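Local coordinates for Glyoxalase/bleomycin resistance protein/dioxygenase (Nocardioides sp., PDB 4MYM) that is of unknown substrate but probably works as a metal-dependent enzyme or a drug-binding resistance protein of the glyoxalase/bleomycin resistance/dioxygenase family, at residues Glu116-Ala120 against Arg121-Phe125; Ser57-Pro61 against Gly62-Phe66; Val45-Thr49 against Thr50-Tyr54. All coordinates share one frame; numbering follows the deposited sequence.

Contact 1 (Glu116-Ala120 against Arg121-Phe125)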
# COMPACT_ATOMS: atom_id res chain seq x y z
N GLU A 116 -20.55 -10.14 -5.73
CA GLU A 116 -21.84 -10.40 -5.07
C GLU A 116 -21.70 -10.52 -3.54
O GLU A 116 -22.53 -9.98 -2.81
CB GLU A 116 -22.54 -11.62 -5.68
CG GLU A 116 -22.85 -11.50 -7.17
CD GLU A 116 -23.81 -10.35 -7.52
OE1 GLU A 116 -24.41 -9.74 -6.62
OE2 GLU A 116 -23.97 -10.06 -8.73
N ARG A 117 -20.65 -11.19 -3.05
CA ARG A 117 -20.46 -11.34 -1.60
C ARG A 117 -20.18 -9.98 -0.96
O ARG A 117 -20.75 -9.64 0.08
CB ARG A 117 -19.30 -12.31 -1.28
CG ARG A 117 -19.56 -13.75 -1.68
CD ARG A 117 -18.45 -14.72 -1.26
NE ARG A 117 -18.76 -16.11 -1.66
CZ ARG A 117 -19.29 -17.06 -0.87
NH1 ARG A 117 -19.61 -16.81 0.41
NH2 ARG A 117 -19.51 -18.28 -1.36
N LEU A 118 -19.32 -9.19 -1.60
CA LEU A 118 -18.95 -7.88 -1.05
C LEU A 118 -20.13 -6.91 -1.10
O LEU A 118 -20.40 -6.18 -0.14
CB LEU A 118 -17.75 -7.32 -1.80
CG LEU A 118 -16.40 -7.97 -1.46
CD1 LEU A 118 -15.32 -7.48 -2.40
CD2 LEU A 118 -16.01 -7.68 -0.02
N ARG A 119 -20.84 -6.93 -2.21
CA ARG A 119 -22.00 -6.06 -2.38
C ARG A 119 -23.05 -6.36 -1.32
O ARG A 119 -23.65 -5.44 -0.77
CB ARG A 119 -22.58 -6.23 -3.78
CG ARG A 119 -23.65 -5.22 -4.10
CD ARG A 119 -23.81 -5.09 -5.60
NE ARG A 119 -25.18 -4.75 -5.95
CZ ARG A 119 -26.03 -5.54 -6.61
NH1 ARG A 119 -25.68 -6.75 -7.03
NH2 ARG A 119 -27.26 -5.09 -6.86
N ALA A 120 -23.23 -7.64 -1.03
CA ALA A 120 -24.15 -8.08 0.04
C ALA A 120 -23.74 -7.58 1.42
O ALA A 120 -24.58 -7.43 2.31
CB ALA A 120 -24.26 -9.61 0.03
N ARG A 121 -22.45 -7.30 1.62
CA ARG A 121 -21.99 -6.76 2.90
C ARG A 121 -21.98 -5.24 2.94
O ARG A 121 -21.54 -4.66 3.92
CB ARG A 121 -20.59 -7.28 3.24
CG ARG A 121 -20.52 -8.78 3.43
CD ARG A 121 -19.18 -9.22 4.02
NE ARG A 121 -18.82 -10.57 3.56
CZ ARG A 121 -17.78 -10.87 2.77
NH1 ARG A 121 -16.93 -9.94 2.35
NH2 ARG A 121 -17.59 -12.14 2.42
N GLY A 122 -22.44 -4.58 1.88
CA GLY A 122 -22.51 -3.13 1.86
C GLY A 122 -21.36 -2.42 1.18
O GLY A 122 -21.26 -1.20 1.27
N ILE A 123 -20.48 -3.16 0.49
CA ILE A 123 -19.44 -2.55 -0.33
C ILE A 123 -20.11 -1.94 -1.55
O ILE A 123 -20.97 -2.57 -2.17
CB ILE A 123 -18.36 -3.56 -0.76
CG1 ILE A 123 -17.56 -4.06 0.44
CG2 ILE A 123 -17.42 -2.95 -1.79
CD1 ILE A 123 -16.71 -3.00 1.14
N GLU A 124 -19.73 -0.71 -1.88
CA GLU A 124 -20.29 0.03 -3.01
C GLU A 124 -19.26 0.10 -4.10
O GLU A 124 -18.17 0.62 -3.90
CB GLU A 124 -20.67 1.45 -2.59
CG GLU A 124 -21.68 1.48 -1.46
CD GLU A 124 -22.14 2.88 -1.10
OE1 GLU A 124 -21.72 3.84 -1.78
OE2 GLU A 124 -22.95 3.01 -0.16
N PHE A 125 -19.60 -0.42 -5.27
CA PHE A 125 -18.66 -0.51 -6.36
C PHE A 125 -18.86 0.61 -7.36
O PHE A 125 -19.99 1.07 -7.57
CB PHE A 125 -18.82 -1.86 -7.06
CG PHE A 125 -18.33 -3.01 -6.25
CD1 PHE A 125 -19.17 -3.67 -5.36
CD2 PHE A 125 -17.01 -3.42 -6.36
CE1 PHE A 125 -18.70 -4.72 -4.60
CE2 PHE A 125 -16.54 -4.48 -5.61
CZ PHE A 125 -17.38 -5.13 -4.73
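The carbonyl oxygen of Leu118 is gripped by two backbone N-H groups that come from opposite faces of its plane: Arg121 N at 2.9 Å and Ile123 N at 3.1 Å. The second bond is the straighter, 157° at the hydrogen. Together with Gly122 N bonding to Arg119 O at 3.0 Å, it closes a Schellman motif at the C-terminal end of helix 108-120. Gly122 suits this place because it has no CB to press on the preceding carbonyl oxygen at these backbone angles (phi 98°).

Beyond the glycine the chain doubles back, and its apolar side chains return to Leu118. CB of Leu118 lies 3.9 Å from CB of Ile123, the two side chains running side by side, while Phe125 crosses Leu118 at about a right angle and offers its edge, CZ, to Leu118 CB at 3.7 Å. CG2 of Ile123 lies above one face of the Phe125 ring, near its rim. Arg121 leans back across Leu118 at a slant, bending at chi3 (-149°), which brings NH1 to 3.4 Å from Leu118 CD2; CB of Arg117 lies over one face of the guanidinium. That NH1 bonds to Lys51 O, tying this helix end to helix 41-51, against which Ile123 also packs. On strand 136-142, Phe141 meets Leu118, Ile123 and the ring of Phe125.

Contact 2 (Ser57-Pro61 against Gly62-Phe66); sequences SSRMP and GFADF
Strands 56-60 and 63-66 form a beta hairpin, closed by a type II turn from Met60 to Phe63 and interrupted by a classic beta bulge in which Ser57 and Ser58 both face Asp65. The residues suit the turn: Pro61 fits the second position with phi -53°, and Gly62 readily takes the positive phi of the third. Phe63 N bonds to Met60 O at 2.8 Å, and Met60 N returns the bond to Phe63 O. At the bulge, Asp65 O takes a 2.8 Å bond from Ser57 N and a weak one from Ser58 N.

Asp65 can be followed outward from the strand. Its CB stands on the same face of the sheet as Ser58 and Phe63, and chi1 of 67° sets CG between the backbone N and the carbonyl carbon, carrying the carboxylate toward Ser58. OD1 then accepts the hydroxyl of Ser58 OG at 2.5 Å, a short bond that meets the carboxylate from above its plane. OD2 forms a salt bridge with Lys159 of the second subunit. A small hydroxyl residue suits position 58, since OG can serve the buried carboxylate while also lying at the edge of the Phe63 ring, 3.9 Å from CE2.

Arg59 and Ala64 are a non-hydrogen-bonded pair on the other face, where Ala64 is small enough to pack under Val45 of helix 41-51. The extended arginine reaches Glu42 in a salt bridge through NH1. That same nitrogen donates to a water in the guanidinium plane, and the water in turn donates to Phe63 O at 2.8 Å.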
# COMPACT_ATOMS: atom_id res chain seq x y z
N SER A 57 -4.95 -6.79 15.26
CA SER A 57 -3.72 -7.39 15.76
C SER A 57 -3.13 -6.55 16.89
O SER A 57 -2.68 -7.09 17.90
CB SER A 57 -2.72 -7.52 14.61
OG SER A 57 -1.54 -8.20 15.02
N SER A 58 -3.14 -5.23 16.71
CA SER A 58 -2.60 -4.32 17.71
C SER A 58 -3.26 -2.96 17.66
O SER A 58 -3.87 -2.58 16.65
CB SER A 58 -1.08 -4.18 17.55
OG SER A 58 -0.74 -3.31 16.48
N ARG A 59 -3.15 -2.24 18.77
CA ARG A 59 -3.65 -0.89 18.91
C ARG A 59 -2.69 0.01 19.66
O ARG A 59 -2.09 -0.40 20.64
CB ARG A 59 -4.95 -0.91 19.69
CG ARG A 59 -6.19 -1.19 18.87
CD ARG A 59 -7.40 -0.89 19.73
NE ARG A 59 -8.65 -1.23 19.09
CZ ARG A 59 -9.38 -0.40 18.35
NH1 ARG A 59 -8.98 0.84 18.07
NH2 ARG A 59 -10.52 -0.85 17.84
N MSE A 60 -2.54 1.25 19.19
CA MSE A 60 -1.79 2.27 19.93
C MSE A 60 -2.60 3.52 19.77
O MSE A 60 -3.58 3.54 19.02
CB MSE A 60 -0.38 2.40 19.36
CG MSE A 60 0.49 1.18 19.65
SE MSE A 60 0.83 1.01 21.60
CE MSE A 60 2.21 2.42 21.70
N PRO A 61 -2.22 4.59 20.49
CA PRO A 61 -3.00 5.81 20.30
C PRO A 61 -3.11 6.18 18.82
O PRO A 61 -2.09 6.25 18.11
CB PRO A 61 -2.22 6.85 21.11
CG PRO A 61 -1.60 6.05 22.20
CD PRO A 61 -1.23 4.74 21.58
N GLY A 62 -4.36 6.39 18.39
CA GLY A 62 -4.71 6.70 17.01
C GLY A 62 -4.23 5.70 15.98
O GLY A 62 -4.08 6.03 14.81
N PHE A 63 -4.03 4.45 16.40
CA PHE A 63 -3.47 3.44 15.52
C PHE A 63 -4.10 2.08 15.76
O PHE A 63 -4.36 1.68 16.89
CB PHE A 63 -1.95 3.34 15.72
CG PHE A 63 -1.29 2.31 14.84
CD1 PHE A 63 -0.89 2.63 13.55
CD2 PHE A 63 -1.09 1.02 15.31
CE1 PHE A 63 -0.29 1.67 12.74
CE2 PHE A 63 -0.50 0.06 14.51
CZ PHE A 63 -0.10 0.38 13.22
N ALA A 64 -4.34 1.38 14.66
CA ALA A 64 -4.70 -0.03 14.70
C ALA A 64 -4.12 -0.71 13.47
O ALA A 64 -3.99 -0.08 12.42
CB ALA A 64 -6.21 -0.20 14.75
N ASP A 65 -3.71 -1.97 13.62
CA ASP A 65 -3.36 -2.78 12.47
C ASP A 65 -3.92 -4.18 12.59
O ASP A 65 -4.43 -4.59 13.64
CB ASP A 65 -1.86 -2.77 12.20
CG ASP A 65 -1.05 -3.46 13.27
OD1 ASP A 65 -1.61 -4.03 14.24
OD2 ASP A 65 0.18 -3.44 13.12
N PHE A 66 -3.82 -4.90 11.49
CA PHE A 66 -4.50 -6.18 11.35
C PHE A 66 -3.51 -7.31 11.15
O PHE A 66 -2.33 -7.08 10.84
CB PHE A 66 -5.47 -6.12 10.17
CG PHE A 66 -6.46 -5.00 10.27
CD1 PHE A 66 -7.45 -5.03 11.23
CD2 PHE A 66 -6.39 -3.92 9.42
CE1 PHE A 66 -8.37 -4.01 11.34
CE2 PHE A 66 -7.30 -2.88 9.52
CZ PHE A 66 -8.30 -2.92 10.49
O HOH W 1 -0.02 -7.71 12.43
O HOH W 2 -6.38 2.19 18.69

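Contact 3 (Val45-Thr49 against Thr50-Tyr54); sequences VEFYT and TKLGY
The C-terminal end of helix 41-51 contains a wider pi-type turn at 47-49, and the chain leaves helical angles at Gly53, whose positive phi (81°) favours glycine. Beyond it, Tyr54 N turns back to bond Tyr48 O at 3.0 Å, nearly straight at 167°, and Leu52 N reaches the same oxygen only weakly.

Two residues before Tyr48, Glu46 O accepts from both Thr50 N and Thr50 OG1, the hydroxyl at 2.7 Å, from opposite faces of its plane. Threonine suits the site because chi1 of 71° folds OG1 back onto the helix while CG2 lies against the Glu46 carboxylate. Thr49 OG1 does likewise with Val45 O, also at 2.7 Å.

On the apolar side, Leu52 CD1 touches both neighbouring rings, 3.9 Å from Phe47 CE1 and 4.0 Å from Tyr48 CD1. The aliphatic part of Lys51 crosses Phe47 at about a right angle, with CG over a ring face. Tyr48 O lies in the plane of the Tyr54 ring, at its edge. Tyr48 and Leu52 pack on Trp149 of strand 147-154, Tyr48 OH bonds Glu147, and Val45 and Tyr48 face strands 63-66 and 72-77.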
# COMPACT_ATOMS: atom_id res chain seq x y z
N VAL A 45 -11.78 1.07 11.27
CA VAL A 45 -11.64 -0.27 11.84
C VAL A 45 -12.92 -1.10 11.55
O VAL A 45 -12.83 -2.25 11.15
CB VAL A 45 -11.34 -0.23 13.37
CG1 VAL A 45 -11.54 -1.59 14.02
CG2 VAL A 45 -9.92 0.28 13.62
N GLU A 46 -14.08 -0.49 11.74
CA GLU A 46 -15.36 -1.16 11.46
C GLU A 46 -15.46 -1.65 10.01
O GLU A 46 -15.88 -2.79 9.75
CB GLU A 46 -16.51 -0.21 11.80
CG GLU A 46 -17.91 -0.74 11.53
CD GLU A 46 -18.31 -1.92 12.42
OE1 GLU A 46 -17.60 -2.22 13.42
OE2 GLU A 46 -19.35 -2.55 12.12
N PHE A 47 -15.04 -0.81 9.06
CA PHE A 47 -15.08 -1.16 7.64
C PHE A 47 -14.20 -2.38 7.31
O PHE A 47 -14.67 -3.36 6.73
CB PHE A 47 -14.66 0.06 6.79
CG PHE A 47 -14.64 -0.19 5.30
CD1 PHE A 47 -13.52 -0.72 4.69
CD2 PHE A 47 -15.75 0.12 4.51
CE1 PHE A 47 -13.50 -0.96 3.32
CE2 PHE A 47 -15.73 -0.11 3.14
CZ PHE A 47 -14.60 -0.65 2.54
N TYR A 48 -12.92 -2.34 7.69
CA TYR A 48 -11.99 -3.40 7.26
C TYR A 48 -12.27 -4.73 7.93
O TYR A 48 -12.07 -5.77 7.31
CB TYR A 48 -10.52 -2.98 7.43
CG TYR A 48 -10.24 -1.73 6.64
CD1 TYR A 48 -10.07 -1.77 5.25
CD2 TYR A 48 -10.22 -0.49 7.28
CE1 TYR A 48 -9.85 -0.60 4.53
CE2 TYR A 48 -10.00 0.67 6.57
CZ TYR A 48 -9.82 0.62 5.21
OH TYR A 48 -9.61 1.79 4.55
N THR A 49 -12.72 -4.68 9.19
CA THR A 49 -13.07 -5.88 9.93
C THR A 49 -14.38 -6.50 9.43
O THR A 49 -14.39 -7.65 9.00
CB THR A 49 -13.19 -5.62 11.45
OG1 THR A 49 -14.11 -4.54 11.68
CG2 THR A 49 -11.83 -5.25 12.03
N THR A 50 -15.47 -5.74 9.47
CA THR A 50 -16.79 -6.33 9.16
C THR A 50 -17.03 -6.53 7.66
O THR A 50 -17.66 -7.51 7.27
CB THR A 50 -17.94 -5.50 9.74
OG1 THR A 50 -18.06 -4.28 9.02
CG2 THR A 50 -17.70 -5.21 11.22
N LYS A 51 -16.52 -5.63 6.82
CA LYS A 51 -16.77 -5.73 5.37
C LYS A 51 -15.73 -6.58 4.66
O LYS A 51 -16.09 -7.35 3.77
CB LYS A 51 -16.80 -4.36 4.70
CG LYS A 51 -17.70 -3.34 5.36
CD LYS A 51 -19.16 -3.71 5.24
CE LYS A 51 -20.07 -2.58 5.71
NZ LYS A 51 -19.82 -1.32 4.96
N LEU A 52 -14.46 -6.42 5.02
CA LEU A 52 -13.39 -7.14 4.32
C LEU A 52 -12.75 -8.30 5.09
O LEU A 52 -11.90 -8.98 4.54
CB LEU A 52 -12.30 -6.17 3.85
CG LEU A 52 -12.76 -5.03 2.94
CD1 LEU A 52 -11.56 -4.22 2.49
CD2 LEU A 52 -13.53 -5.60 1.75
N GLY A 53 -13.13 -8.50 6.35
CA GLY A 53 -12.71 -9.67 7.13
C GLY A 53 -11.33 -9.62 7.75
O GLY A 53 -10.76 -10.67 8.07
N TYR A 54 -10.79 -8.42 7.93
CA TYR A 54 -9.51 -8.27 8.60
C TYR A 54 -9.70 -8.48 10.09
O TYR A 54 -10.80 -8.26 10.63
CB TYR A 54 -8.87 -6.90 8.29
CG TYR A 54 -8.20 -6.84 6.92
CD1 TYR A 54 -8.91 -6.43 5.80
CD2 TYR A 54 -6.87 -7.20 6.76
CE1 TYR A 54 -8.31 -6.38 4.55
CE2 TYR A 54 -6.27 -7.15 5.52
CZ TYR A 54 -7.00 -6.74 4.41
OH TYR A 54 -6.41 -6.70 3.17

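How the contacts relate
Along the chain, contact 3 comes first, then contact 2, then contact 1. Contact 3 lies between the others in space: its centre is about 12 Å from that of contact 1 and about 14 Å from that of contact 2, whereas the centres of contacts 1 and 2 are about 26 Å apart and the two do not touch. Helix 41-51 packs against both four-stranded sheets, covering the hairpin of one through Phe66 and Ala64 and meeting the end of helix 108-120, which packs on the other. Both sheets have strand order 1-4-3-2, consistent with the paired beta-alpha-beta-beta-beta modules of this family. All three contacts also reach the second subunit, so the helix ends and hairpin take part in the dimer.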